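Local atomic coordinates of dimethyl-sulfide monooxygenase (PDB entry 6AK1), a protein that catalyses the NADH- and oxygen-dependent oxidation of dimethyl sulfide to methanethiol and formaldehyde, the first step in dimethyl sulfide degradation, as the FMN-dependent large subunit of a two-component monooxygenase. Residues A[17-22]-A[397-402]; A[23-28]-A[297-302]; A[107-112]-A[144-149]; A[157-162]-A[230-235]. All coordinates share one frame; numbering follows the deposited sequence.

Contact 1 (A[17-22]-A[397-402]); sequences HQSAGT and AYAVTP
His17 meets the ring of Tyr398 where two loops at the C-terminal ends of neighbouring strands of the TIM barrel, 6-12 and 393-397, run into each other, illustrating how water can join two buried loop segments. Its CB lies 3.9 Å from Tyr398 OH, and that hydroxyl is bonded to the backbone O of Val15. With CG anti to the backbone N (chi1 -176°), the imidazole turns away from the tyrosine and its ND1 reaches a water 2.7 Å away. Gln18 follows, and its CG does double duty: it lies over the centre of one face of the His17 ring and also packs 3.9 Å from Ala397 CB. The backbone N of Gln18 donates to a second water, which in turn donates to Tyr398 O and sits over the centre of one face of the Tyr398 ring. Ser19 repeats the device through its side chain, since a third water bonded to Ser19 OG donates to Tyr398 O at 2.9 Å. Two waters thus satisfy one buried carbonyl. Two residues further on, at Thr22, the Val400 methyl CG1 rests 3.8 Å from Thr22 O, while the hydroxyl bonds directly to the other segment. Held between the backbone N and the carbonyl carbon (chi1 56°), Thr22 OG1 donates to Ala399 O at 2.6 Å, meeting the carbonyl at a C=O...donor angle of 141°.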
loop_
_atom_site.group_PDB
_atom_site.type_symbol
_atom_site.label_atom_id
_atom_site.label_comp_id
_atom_site.label_asym_id
_atom_site.label_seq_id
_atom_site.Cartn_x
_atom_site.Cartn_y
_atom_site.Cartn_z
ATOM N N HIS A 17 5.313 13.491 -0.743
ATOM C CA HIS A 17 4.702 12.244 -1.178
ATOM C C HIS A 17 3.569 12.517 -2.158
ATOM O O HIS A 17 3.703 12.285 -3.361
ATOM C CB HIS A 17 4.184 11.463 0.039
ATOM C CG HIS A 17 3.613 10.121 -0.288
ATOM N ND1 HIS A 17 2.772 9.444 0.573
ATOM C CD2 HIS A 17 3.769 9.322 -1.373
ATOM C CE1 HIS A 17 2.429 8.287 0.028
ATOM N NE2 HIS A 17 3.017 8.190 -1.154
ATOM N N GLN A 18 2.440 12.981 -1.637
ATOM C CA GLN A 18 1.289 13.358 -2.445
ATOM C C GLN A 18 1.100 14.871 -2.552
ATOM O O GLN A 18 0.217 15.312 -3.297
ATOM C CB GLN A 18 0.017 12.716 -1.880
ATOM C CG GLN A 18 0.052 11.194 -1.823
ATOM C CD GLN A 18 0.068 10.538 -3.214
ATOM O OE1 GLN A 18 0.985 9.784 -3.550
ATOM N NE2 GLN A 18 -0.952 10.813 -4.011
ATOM N N SER A 19 1.914 15.677 -1.855
ATOM C CA SER A 19 1.781 17.132 -1.845
ATOM C C SER A 19 3.132 17.788 -2.092
ATOM O O SER A 19 4.165 17.301 -1.623
ATOM C CB SER A 19 1.220 17.638 -0.511
ATOM O OG SER A 19 -0.140 17.262 -0.351
ATOM N N ALA A 20 3.118 18.921 -2.799
ATOM C CA ALA A 20 4.337 19.619 -3.193
ATOM C C ALA A 20 4.489 20.908 -2.395
ATOM O O ALA A 20 3.520 21.649 -2.233
ATOM C CB ALA A 20 4.324 19.926 -4.693
ATOM N N GLY A 21 5.701 21.174 -1.899
ATOM C CA GLY A 21 5.992 22.398 -1.178
ATOM C C GLY A 21 5.505 22.478 0.262
ATOM O O GLY A 21 6.076 23.250 1.048
ATOM N N THR A 22 4.486 21.702 0.652
ATOM C CA THR A 22 3.941 21.796 2.008
ATOM C C THR A 22 4.887 21.285 3.096
ATOM O O THR A 22 4.602 21.494 4.284
ATOM C CB THR A 22 2.613 21.049 2.100
ATOM O OG1 THR A 22 2.799 19.699 1.683
ATOM C CG2 THR A 22 1.539 21.712 1.220
ATOM N N ALA A 397 -3.813 10.457 2.963
ATOM C CA ALA A 397 -2.560 11.108 2.623
ATOM C C ALA A 397 -2.414 12.409 3.405
ATOM O O ALA A 397 -3.387 12.975 3.911
ATOM C CB ALA A 397 -2.494 11.392 1.121
ATOM N N TYR A 398 -1.182 12.899 3.492
ATOM C CA TYR A 398 -0.934 14.098 4.270
ATOM C C TYR A 398 -0.599 15.285 3.372
ATOM O O TYR A 398 -0.021 15.133 2.289
ATOM C CB TYR A 398 0.183 13.862 5.305
ATOM C CG TYR A 398 1.579 13.544 4.785
ATOM C CD1 TYR A 398 2.435 14.560 4.389
ATOM C CD2 TYR A 398 2.063 12.239 4.766
ATOM C CE1 TYR A 398 3.712 14.292 3.933
ATOM C CE2 TYR A 398 3.360 11.950 4.319
ATOM C CZ TYR A 398 4.174 12.977 3.911
ATOM O OH TYR A 398 5.450 12.709 3.460
ATOM N N ALA A 399 -1.001 16.470 3.830
ATOM C CA ALA A 399 -0.419 17.709 3.333
ATOM C C ALA A 399 0.739 18.137 4.221
ATOM O O ALA A 399 1.820 18.479 3.730
ATOM C CB ALA A 399 -1.473 18.817 3.276
ATOM N N VAL A 400 0.516 18.115 5.532
ATOM C CA VAL A 400 1.577 18.262 6.518
ATOM C C VAL A 400 1.508 17.058 7.443
ATOM O O VAL A 400 0.434 16.507 7.697
ATOM C CB VAL A 400 1.477 19.579 7.324
ATOM C CG1 VAL A 400 1.502 20.779 6.393
ATOM C CG2 VAL A 400 0.233 19.592 8.179
ATOM N N THR A 401 2.664 16.635 7.926
ATOM C CA THR A 401 2.740 15.470 8.787
ATOM C C THR A 401 3.572 15.872 9.995
ATOM O O THR A 401 4.547 16.604 9.843
ATOM C CB THR A 401 3.350 14.250 8.027
ATOM O OG1 THR A 401 3.458 13.123 8.908
ATOM C CG2 THR A 401 4.704 14.589 7.467
ATOM N N PRO A 402 3.184 15.416 11.203
ATOM C CA PRO A 402 2.097 14.474 11.487
ATOM C C PRO A 402 0.739 15.104 11.678
ATOM O O PRO A 402 -0.176 14.358 12.058
ATOM C CB PRO A 402 2.524 13.862 12.813
ATOM C CG PRO A 402 3.084 15.062 13.534
ATOM C CD PRO A 402 3.918 15.750 12.443
HETATM O O HOH W 1 0.803 10.407 2.097
HETATM O O HOH W 2 1.598 13.168 1.174
HETATM O O HOH W 3 -1.673 14.948 -0.130
#

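Contact 2 (A[23-28]-A[297-302]); sequences WRHPSS and QEYLSY
The imidazole of His25 stands between Tyr299 and Tyr302 in a small aromatic cluster, which fastens the long loop after strand 6-12 of the TIM barrel to the C-terminal part of helix 289-300 and the residues just after it. The three rings give a compact example of edge-to-face packing. Tyr299 turns its edge to one face of the histidine in a T-shaped pair, planes at 85° and centroids 5.0 Å apart, while Pro26 CD lies over the opposite face. The histidine in turn presents its own edge to the face of Tyr302 in an offset version of the same arrangement, CD2 coming 3.6 Å from Tyr302 CE2. His25 CA sits almost exactly on the normal of the Tyr302 ring, a CH-pi contact 4.0 Å from the centroid, and Pro26 CD packs against the phenol end. Carrying CG anti to the backbone N (chi1 -168°), His25 swings its NE2 toward the helix, where it donates to Glu298 OE2 at 2.9 Å in the imidazole plane but on the anti side of the carboxylate. Without the imidazole, as with an alanine here, Glu298 would probably lose this donor and a gap would open between the two tyrosines. Further out, Arg24 lays CB against the Tyr302 ring and makes a weak bond from NH1 to Tyr302 O. The other imidazole nitrogen, His25 ND1, accepts from Ser27 N at 3.0 Å within the type I turn, fixing the ring's rotation.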
loop_
_atom_site.group_PDB
_atom_site.type_symbol
_atom_site.label_atom_id
_atom_site.label_comp_id
_atom_site.label_asym_id
_atom_site.label_seq_id
_atom_site.Cartn_x
_atom_site.Cartn_y
_atom_site.Cartn_z
ATOM N N TRP A 23 5.998 20.631 2.737
ATOM C CA TRP A 23 7.020 20.317 3.729
ATOM C C TRP A 23 7.657 21.569 4.304
ATOM O O TRP A 23 8.293 21.508 5.361
ATOM C CB TRP A 23 8.107 19.441 3.119
ATOM C CG TRP A 23 8.878 20.116 2.032
ATOM C CD1 TRP A 23 8.572 20.146 0.687
ATOM C CD2 TRP A 23 10.093 20.860 2.181
ATOM N NE1 TRP A 23 9.536 20.851 0.002
ATOM C CE2 TRP A 23 10.469 21.313 0.894
ATOM C CE3 TRP A 23 10.898 21.194 3.276
ATOM C CZ2 TRP A 23 11.623 22.071 0.677
ATOM C CZ3 TRP A 23 12.044 21.952 3.058
ATOM C CH2 TRP A 23 12.393 22.382 1.766
ATOM N N ARG A 24 7.517 22.693 3.614
ATOM C CA ARG A 24 8.044 23.957 4.093
ATOM C C ARG A 24 7.233 24.524 5.244
ATOM O O ARG A 24 7.733 25.406 5.949
ATOM C CB ARG A 24 8.078 24.966 2.941
ATOM C CG ARG A 24 8.885 24.498 1.754
ATOM C CD ARG A 24 8.600 25.370 0.561
ATOM N NE ARG A 24 9.092 26.722 0.785
ATOM C CZ ARG A 24 8.508 27.812 0.313
ATOM N NH1 ARG A 24 7.395 27.705 -0.395
ATOM N NH2 ARG A 24 9.040 29.004 0.553
ATOM N N HIS A 25 5.999 24.068 5.437
ATOM C CA HIS A 25 5.174 24.628 6.496
ATOM C C HIS A 25 5.861 24.433 7.849
ATOM O O HIS A 25 6.512 23.404 8.073
ATOM C CB HIS A 25 3.793 23.974 6.511
ATOM C CG HIS A 25 2.806 24.682 7.385
ATOM N ND1 HIS A 25 2.676 24.413 8.729
ATOM C CD2 HIS A 25 1.921 25.670 7.113
ATOM C CE1 HIS A 25 1.735 25.186 9.244
ATOM N NE2 HIS A 25 1.265 25.961 8.283
ATOM N N PRO A 26 5.763 25.405 8.759
ATOM C CA PRO A 26 6.418 25.248 10.073
ATOM C C PRO A 26 5.991 24.006 10.846
ATOM O O PRO A 26 6.800 23.469 11.617
ATOM C CB PRO A 26 6.018 26.535 10.811
ATOM C CG PRO A 26 5.781 27.565 9.680
ATOM C CD PRO A 26 5.154 26.745 8.583
ATOM N N SER A 27 4.750 23.533 10.674
ATOM C CA SER A 27 4.266 22.350 11.374
ATOM C C SER A 27 4.753 21.034 10.777
ATOM O O SER A 27 4.633 20.000 11.441
ATOM C CB SER A 27 2.742 22.321 11.391
ATOM O OG SER A 27 2.255 23.493 12.002
ATOM N N SER A 28 5.265 21.024 9.550
ATOM C CA SER A 28 5.560 19.750 8.910
ATOM C C SER A 28 6.881 19.181 9.402
ATOM O O SER A 28 7.907 19.873 9.420
ATOM C CB SER A 28 5.598 19.883 7.390
ATOM O OG SER A 28 5.643 18.598 6.783
ATOM N N GLN A 297 -5.796 27.109 2.783
ATOM C CA GLN A 297 -5.148 28.194 2.057
ATOM C C GLN A 297 -3.757 28.462 2.611
ATOM O O GLN A 297 -2.839 28.805 1.858
ATOM C CB GLN A 297 -6.014 29.458 2.119
ATOM C CG GLN A 297 -7.423 29.271 1.508
ATOM C CD GLN A 297 -7.393 29.087 -0.000
ATOM O OE1 GLN A 297 -6.388 29.383 -0.654
ATOM N NE2 GLN A 297 -8.483 28.569 -0.556
ATOM N N GLU A 298 -3.589 28.304 3.923
ATOM C CA GLU A 298 -2.277 28.470 4.540
ATOM C C GLU A 298 -1.287 27.445 3.994
ATOM O O GLU A 298 -0.161 27.784 3.627
ATOM C CB GLU A 298 -2.416 28.359 6.065
ATOM C CG GLU A 298 -1.227 28.879 6.855
ATOM C CD GLU A 298 -1.397 28.671 8.359
ATOM O OE1 GLU A 298 -1.887 29.608 9.040
ATOM O OE2 GLU A 298 -1.046 27.567 8.856
ATOM N N TYR A 299 -1.707 26.185 3.901
ATOM C CA TYR A 299 -0.871 25.177 3.261
ATOM C C TYR A 299 -0.562 25.554 1.820
ATOM O O TYR A 299 0.600 25.513 1.390
ATOM C CB TYR A 299 -1.554 23.810 3.336
ATOM C CG TYR A 299 -1.692 23.297 4.758
ATOM C CD1 TYR A 299 -1.007 23.900 5.807
ATOM C CD2 TYR A 299 -2.499 22.210 5.052
ATOM C CE1 TYR A 299 -1.136 23.438 7.110
ATOM C CE2 TYR A 299 -2.627 21.740 6.347
ATOM C CZ TYR A 299 -1.949 22.352 7.370
ATOM O OH TYR A 299 -2.098 21.883 8.664
ATOM N N LEU A 300 -1.591 25.954 1.058
ATOM C CA LEU A 300 -1.373 26.286 -0.346
ATOM C C LEU A 300 -0.382 27.431 -0.523
ATOM O O LEU A 300 0.294 27.502 -1.554
ATOM C CB LEU A 300 -2.686 26.643 -1.024
ATOM C CG LEU A 300 -3.595 25.502 -1.453
ATOM C CD1 LEU A 300 -4.720 26.049 -2.348
ATOM C CD2 LEU A 300 -2.802 24.426 -2.166
ATOM N N SER A 301 -0.264 28.331 0.453
ATOM C CA SER A 301 0.702 29.411 0.281
ATOM C C SER A 301 2.136 28.899 0.254
ATOM O O SER A 301 3.016 29.618 -0.231
ATOM C CB SER A 301 0.537 30.475 1.374
ATOM O OG SER A 301 0.959 30.006 2.643
ATOM N N TYR A 302 2.387 27.666 0.728
ATOM C CA TYR A 302 3.700 27.033 0.624
ATOM C C TYR A 302 3.852 26.159 -0.613
ATOM O O TYR A 302 4.897 25.510 -0.768
ATOM C CB TYR A 302 3.993 26.190 1.872
ATOM C CG TYR A 302 4.230 27.044 3.095
ATOM C CD1 TYR A 302 5.501 27.514 3.388
ATOM C CD2 TYR A 302 3.178 27.410 3.925
ATOM C CE1 TYR A 302 5.724 28.324 4.477
ATOM C CE2 TYR A 302 3.389 28.215 5.028
ATOM C CZ TYR A 302 4.667 28.669 5.296
ATOM O OH TYR A 302 4.906 29.463 6.392
HETATM O O HOH W 4 4.851 29.102 -2.214
#

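Contact 3 (A[107-112]-A[144-149]); sequences ITFEQP and LNIGMD
Phe109 and Ile146 provide the main apolar contact, in which a branched side chain folds against an aromatic ring. Ile146 CD1 lies over one face, a CH-pi contact 4.0 Å from the Phe109 centroid and 14° off the ring normal. Its other branch, CG2, anti to the backbone N while CG1 sits beside it (chi1 -55°), reaches the CB side of the ring and comes 3.6 Å from Phe109 CD1. The opposite face is backed by CG2 of the preceding Thr108, so the ring is held between methyl groups of its own loop and of the helix end. Met148 adds its carbons to this group, with CG 3.8 Å from Phe109 CE1 and the terminal methyl CE close to Thr108 CG2. The packing joins a loop and a helix end beyond adjacent barrel strands: segment 107-112 follows strand 100-106, and segment 144-149 closes helix 140-146, beyond strand 130-135. Gly147 ends that helix with positive phi, and its carbonyl O meets the edge of Phe109 near the ring plane, 3.7 Å from CD1. Sulfur contacts form the third group. Met148 SD makes a loose Met-aromatic contact with the same ring, 5.3 Å from the centroid and approaching obliquely. The chain bends at its last torsion (chi3 85°), with SD 3.8 Å from Thr108 CG2. Met148 also touches His154, which probably binds FMN.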
loop_
_atom_site.group_PDB
_atom_site.type_symbol
_atom_site.label_atom_id
_atom_site.label_comp_id
_atom_site.label_asym_id
_atom_site.label_seq_id
_atom_site.Cartn_x
_atom_site.Cartn_y
_atom_site.Cartn_z
ATOM N N ILE A 107 8.058 -6.610 -7.275
ATOM C CA ILE A 107 8.433 -7.939 -7.748
ATOM C C ILE A 107 9.319 -7.873 -8.980
ATOM O O ILE A 107 9.752 -8.918 -9.488
ATOM C CB ILE A 107 7.161 -8.764 -8.031
ATOM C CG1 ILE A 107 6.434 -8.224 -9.269
ATOM C CG2 ILE A 107 6.218 -8.707 -6.837
ATOM C CD1 ILE A 107 5.109 -8.932 -9.564
ATOM N N THR A 108 9.630 -6.666 -9.454
ATOM C CA THR A 108 10.364 -6.486 -10.702
ATOM C C THR A 108 11.846 -6.822 -10.550
ATOM O O THR A 108 12.474 -7.325 -11.490
ATOM C CB THR A 108 10.207 -5.032 -11.179
ATOM O OG1 THR A 108 8.819 -4.714 -11.316
ATOM C CG2 THR A 108 10.906 -4.806 -12.503
ATOM N N PHE A 109 12.439 -6.510 -9.405
ATOM C CA PHE A 109 13.882 -6.636 -9.276
ATOM C C PHE A 109 14.321 -7.686 -8.271
ATOM O O PHE A 109 15.409 -8.248 -8.426
ATOM C CB PHE A 109 14.496 -5.279 -8.893
ATOM C CG PHE A 109 14.068 -4.152 -9.791
ATOM C CD1 PHE A 109 14.483 -4.113 -11.125
ATOM C CD2 PHE A 109 13.245 -3.140 -9.315
ATOM C CE1 PHE A 109 14.085 -3.072 -11.963
ATOM C CE2 PHE A 109 12.840 -2.098 -10.137
ATOM C CZ PHE A 109 13.258 -2.060 -11.465
ATOM N N GLU A 110 13.511 -7.978 -7.261
ATOM C CA GLU A 110 13.911 -8.871 -6.190
ATOM C C GLU A 110 13.410 -10.285 -6.453
ATOM O O GLU A 110 12.222 -10.486 -6.743
ATOM C CB GLU A 110 13.392 -8.373 -4.843
ATOM C CG GLU A 110 14.129 -9.015 -3.687
ATOM C CD GLU A 110 13.787 -8.382 -2.356
ATOM O OE1 GLU A 110 14.085 -9.023 -1.324
ATOM O OE2 GLU A 110 13.226 -7.258 -2.350
ATOM N N GLN A 111 14.313 -11.255 -6.333
ATOM C CA GLN A 111 13.953 -12.659 -6.498
ATOM C C GLN A 111 12.913 -13.067 -5.451
ATOM O O GLN A 111 12.992 -12.634 -4.298
ATOM C CB GLN A 111 15.197 -13.546 -6.373
ATOM C CG GLN A 111 16.331 -13.241 -7.366
ATOM C CD GLN A 111 17.282 -12.116 -6.906
ATOM O OE1 GLN A 111 16.925 -11.280 -6.077
ATOM N NE2 GLN A 111 18.499 -12.096 -7.462
ATOM N N PRO A 112 11.938 -13.910 -5.808
ATOM C CA PRO A 112 10.869 -14.241 -4.841
ATOM C C PRO A 112 11.354 -14.951 -3.588
ATOM O O PRO A 112 10.830 -14.686 -2.500
ATOM C CB PRO A 112 9.911 -15.126 -5.660
ATOM C CG PRO A 112 10.734 -15.623 -6.832
ATOM C CD PRO A 112 11.709 -14.521 -7.132
ATOM N N LEU A 144 17.057 1.429 -15.512
ATOM C CA LEU A 144 18.398 1.793 -15.973
ATOM C C LEU A 144 19.463 1.575 -14.894
ATOM O O LEU A 144 20.603 1.226 -15.209
ATOM C CB LEU A 144 18.404 3.250 -16.447
ATOM C CG LEU A 144 17.497 3.590 -17.643
ATOM C CD1 LEU A 144 17.588 5.074 -18.035
ATOM C CD2 LEU A 144 17.817 2.712 -18.836
ATOM N N ASN A 145 19.121 1.790 -13.621
ATOM C CA ASN A 145 20.091 1.758 -12.525
ATOM C C ASN A 145 20.222 0.389 -11.871
ATOM O O ASN A 145 21.262 0.087 -11.277
ATOM C CB ASN A 145 19.699 2.767 -11.443
ATOM C CG ASN A 145 19.889 4.200 -11.888
ATOM O OD1 ASN A 145 20.731 4.484 -12.737
ATOM N ND2 ASN A 145 19.121 5.114 -11.300
ATOM N N ILE A 146 19.180 -0.429 -11.947
ATOM C CA ILE A 146 19.149 -1.731 -11.307
ATOM C C ILE A 146 19.323 -2.849 -12.327
ATOM O O ILE A 146 20.033 -3.825 -12.076
ATOM C CB ILE A 146 17.822 -1.875 -10.529
ATOM C CG1 ILE A 146 17.670 -0.705 -9.538
ATOM C CG2 ILE A 146 17.707 -3.256 -9.861
ATOM C CD1 ILE A 146 16.251 -0.480 -9.022
ATOM N N GLY A 147 18.705 -2.696 -13.493
ATOM C CA GLY A 147 18.845 -3.667 -14.551
ATOM C C GLY A 147 17.609 -4.525 -14.656
ATOM O O GLY A 147 17.034 -4.928 -13.640
ATOM N N MET A 148 17.175 -4.791 -15.880
ATOM C CA MET A 148 16.109 -5.743 -16.135
ATOM C C MET A 148 16.561 -6.698 -17.225
ATOM O O MET A 148 17.337 -6.333 -18.112
ATOM C CB MET A 148 14.799 -5.045 -16.541
ATOM C CG MET A 148 13.850 -4.821 -15.374
ATOM S SD MET A 148 12.505 -3.701 -15.766
ATOM C CE MET A 148 11.318 -4.816 -16.512
ATOM N N ASP A 149 16.094 -7.937 -17.128
ATOM C CA ASP A 149 16.423 -8.933 -18.133
ATOM C C ASP A 149 15.633 -8.631 -19.399
ATOM O O ASP A 149 14.398 -8.593 -19.375
ATOM C CB ASP A 149 16.122 -10.334 -17.609
ATOM C CG ASP A 149 16.629 -11.422 -18.535
ATOM O OD1 ASP A 149 17.699 -11.225 -19.168
ATOM O OD2 ASP A 149 15.958 -12.476 -18.630
#

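Contact 4 (A[157-162]-A[230-235]); sequences RYEMAD and SGRGSK
Arg232 reaches across from the start of helix 232-240 to Glu159 and Asp162 on helix 157-174, and shows how one guanidinium nitrogen can serve two carboxylates. NH2 donates to Glu159 OE1 at 2.9 Å in a nearly straight bond (165°) and to Asp162 OD2 at 2.9 Å in a more bent one (145°). Both acceptors lie in the guanidinium plane. The carboxylates receive it differently: Asp162 OD2 is met on its syn side, whereas Glu159 OE1 is approached from above its plane. A water completes a second route, accepting from Arg232 NH1 at 2.9 Å and donating to Asp162 OD1, so both oxygens of Asp162 are engaged. The bend at chi2 (68°) brings the guanidinium back over Tyr158, whose CB lies over the centre of one of its faces, 3.7 Å from Arg232 CZ. Cut back to an alanine, this position would probably leave the two carboxylates facing each other without their shared counter-charge and uncover Tyr158 CB. Beside this network the phenol ring lies flat over the backbone at Gly233, with CZ 3.3 Å from Gly233 CA; a side chain there would run into Tyr158 OH. Gly231 O is satisfied within its own segment, accepting from both the backbone N and the OG of Ser234, the hydroxyl in the carbonyl plane. The glycine-rich turn and the tyrosine are consistent with an FMN site at the C-terminal mouth of a luciferase-like TIM barrel, where Tyr158 and Ser230 probably bind the cofactor.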
loop_
_atom_site.group_PDB
_atom_site.type_symbol
_atom_site.label_atom_id
_atom_site.label_comp_id
_atom_site.label_asym_id
_atom_site.label_seq_id
_atom_site.Cartn_x
_atom_site.Cartn_y
_atom_site.Cartn_z
ATOM N N ARG A 157 4.030 -9.803 -18.733
ATOM C CA ARG A 157 4.329 -9.364 -17.373
ATOM C C ARG A 157 3.373 -9.987 -16.350
ATOM O O ARG A 157 3.790 -10.357 -15.247
ATOM C CB ARG A 157 4.289 -7.836 -17.291
ATOM C CG ARG A 157 3.098 -7.192 -17.947
ATOM C CD ARG A 157 3.353 -5.691 -18.284
ATOM N NE ARG A 157 2.155 -4.933 -18.698
ATOM C CZ ARG A 157 1.399 -5.195 -19.768
ATOM N NH1 ARG A 157 1.726 -6.172 -20.602
ATOM N NH2 ARG A 157 0.321 -4.453 -20.027
ATOM N N TYR A 158 2.097 -10.156 -16.712
ATOM C CA TYR A 158 1.133 -10.673 -15.745
ATOM C C TYR A 158 1.187 -12.185 -15.611
ATOM O O TYR A 158 0.858 -12.716 -14.546
ATOM C CB TYR A 158 -0.274 -10.200 -16.108
ATOM C CG TYR A 158 -0.480 -8.771 -15.671
ATOM C CD1 TYR A 158 -0.592 -8.459 -14.322
ATOM C CD2 TYR A 158 -0.508 -7.726 -16.599
ATOM C CE1 TYR A 158 -0.752 -7.153 -13.905
ATOM C CE2 TYR A 158 -0.669 -6.416 -16.189
ATOM C CZ TYR A 158 -0.790 -6.136 -14.838
ATOM O OH TYR A 158 -0.954 -4.842 -14.399
ATOM N N GLU A 159 1.604 -12.893 -16.660
ATOM C CA GLU A 159 1.952 -14.301 -16.505
ATOM C C GLU A 159 3.163 -14.452 -15.585
ATOM O O GLU A 159 3.215 -15.350 -14.736
ATOM C CB GLU A 159 2.230 -14.917 -17.883
ATOM C CG GLU A 159 1.004 -15.469 -18.639
ATOM C CD GLU A 159 -0.204 -14.540 -18.633
ATOM O OE1 GLU A 159 -1.263 -14.954 -18.088
ATOM O OE2 GLU A 159 -0.102 -13.405 -19.171
ATOM N N MET A 160 4.146 -13.575 -15.749
ATOM C CA MET A 160 5.284 -13.538 -14.845
ATOM C C MET A 160 4.834 -13.269 -13.419
ATOM O O MET A 160 5.245 -13.963 -12.483
ATOM C CB MET A 160 6.259 -12.459 -15.308
ATOM C CG MET A 160 7.696 -12.891 -15.352
ATOM S SD MET A 160 8.710 -11.619 -16.123
ATOM C CE MET A 160 7.927 -11.474 -17.741
ATOM N N ALA A 161 3.973 -12.265 -13.242
ATOM C CA ALA A 161 3.531 -11.886 -11.908
ATOM C C ALA A 161 2.728 -13.005 -11.250
ATOM O O ALA A 161 2.831 -13.217 -10.035
ATOM C CB ALA A 161 2.716 -10.592 -11.981
ATOM N N ASP A 162 1.922 -13.733 -12.033
ATOM C CA ASP A 162 1.171 -14.863 -11.483
ATOM C C ASP A 162 2.112 -15.915 -10.911
ATOM O O ASP A 162 1.889 -16.441 -9.816
ATOM C CB ASP A 162 0.289 -15.511 -12.557
ATOM C CG ASP A 162 -1.019 -14.772 -12.792
ATOM O OD1 ASP A 162 -1.574 -14.161 -11.848
ATOM O OD2 ASP A 162 -1.513 -14.829 -13.940
ATOM N N SER A 230 -6.720 -1.854 -14.356
ATOM C CA SER A 230 -7.680 -2.093 -15.415
ATOM C C SER A 230 -7.127 -3.132 -16.376
ATOM O O SER A 230 -5.928 -3.450 -16.371
ATOM C CB SER A 230 -8.018 -0.797 -16.170
ATOM O OG SER A 230 -6.849 -0.224 -16.735
ATOM N N GLY A 231 -8.034 -3.661 -17.197
ATOM C CA GLY A 231 -7.652 -4.657 -18.190
ATOM C C GLY A 231 -7.110 -5.933 -17.559
ATOM O O GLY A 231 -7.698 -6.488 -16.624
ATOM N N ARG A 232 -6.008 -6.431 -18.083
ATOM C CA ARG A 232 -5.421 -7.654 -17.591
ATOM C C ARG A 232 -4.991 -7.555 -16.129
ATOM O O ARG A 232 -5.162 -8.468 -15.376
ATOM C CB ARG A 232 -4.300 -8.136 -18.508
ATOM C CG ARG A 232 -3.504 -9.320 -18.000
ATOM C CD ARG A 232 -4.303 -10.602 -17.954
ATOM N NE ARG A 232 -3.487 -11.731 -17.591
ATOM C CZ ARG A 232 -3.376 -12.202 -16.369
ATOM N NH1 ARG A 232 -4.035 -11.639 -15.410
ATOM N NH2 ARG A 232 -2.609 -13.227 -16.113
ATOM N N GLY A 233 -4.446 -6.420 -15.754
ATOM C CA GLY A 233 -4.064 -6.236 -14.361
ATOM C C GLY A 233 -5.229 -6.256 -13.386
ATOM O O GLY A 233 -5.012 -6.439 -12.184
ATOM N N SER A 234 -6.463 -6.056 -13.869
ATOM C CA SER A 234 -7.617 -6.128 -12.978
ATOM C C SER A 234 -7.885 -7.557 -12.528
ATOM O O SER A 234 -8.422 -7.770 -11.433
ATOM C CB SER A 234 -8.855 -5.545 -13.666
ATOM O OG SER A 234 -9.327 -6.418 -14.683
ATOM N N LYS A 235 -7.525 -8.546 -13.350
ATOM C CA LYS A 235 -7.690 -9.935 -12.934
ATOM C C LYS A 235 -6.637 -10.316 -11.901
ATOM O O LYS A 235 -6.946 -10.981 -10.908
ATOM C CB LYS A 235 -7.625 -10.869 -14.148
ATOM C CG LYS A 235 -8.887 -10.877 -15.028
ATOM C CD LYS A 235 -9.311 -12.319 -15.369
ATOM C CE LYS A 235 -10.702 -12.379 -16.025
ATOM N NZ LYS A 235 -11.531 -13.547 -15.552
HETATM O O HOH W 5 -4.084 -12.901 -12.796
#

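In the fold
From the N terminus, the loop after strand 6-12 opens contact 1 and, directly afterwards, contact 2. Contact 1 closes last, beyond strand 393-397, so it spans nearly the whole barrel and encloses the other three; contact 2 closes at helix 289-300 and encloses contacts 3 and 4. These two are short and lie in series: contact 3 joins the loop after strand 100-106 to the end of helix 140-146, then contact 4 joins helix 157-174 to helix 232-240. No loops cross. Contacts 1 and 2 touch, Val400 CG2 lying 3.3 Å from Tyr299 OH, and contacts 3 and 4 meet through Ile107 and Ala161. Contact 4 lies about 31 Å from contact 1, centre to centre.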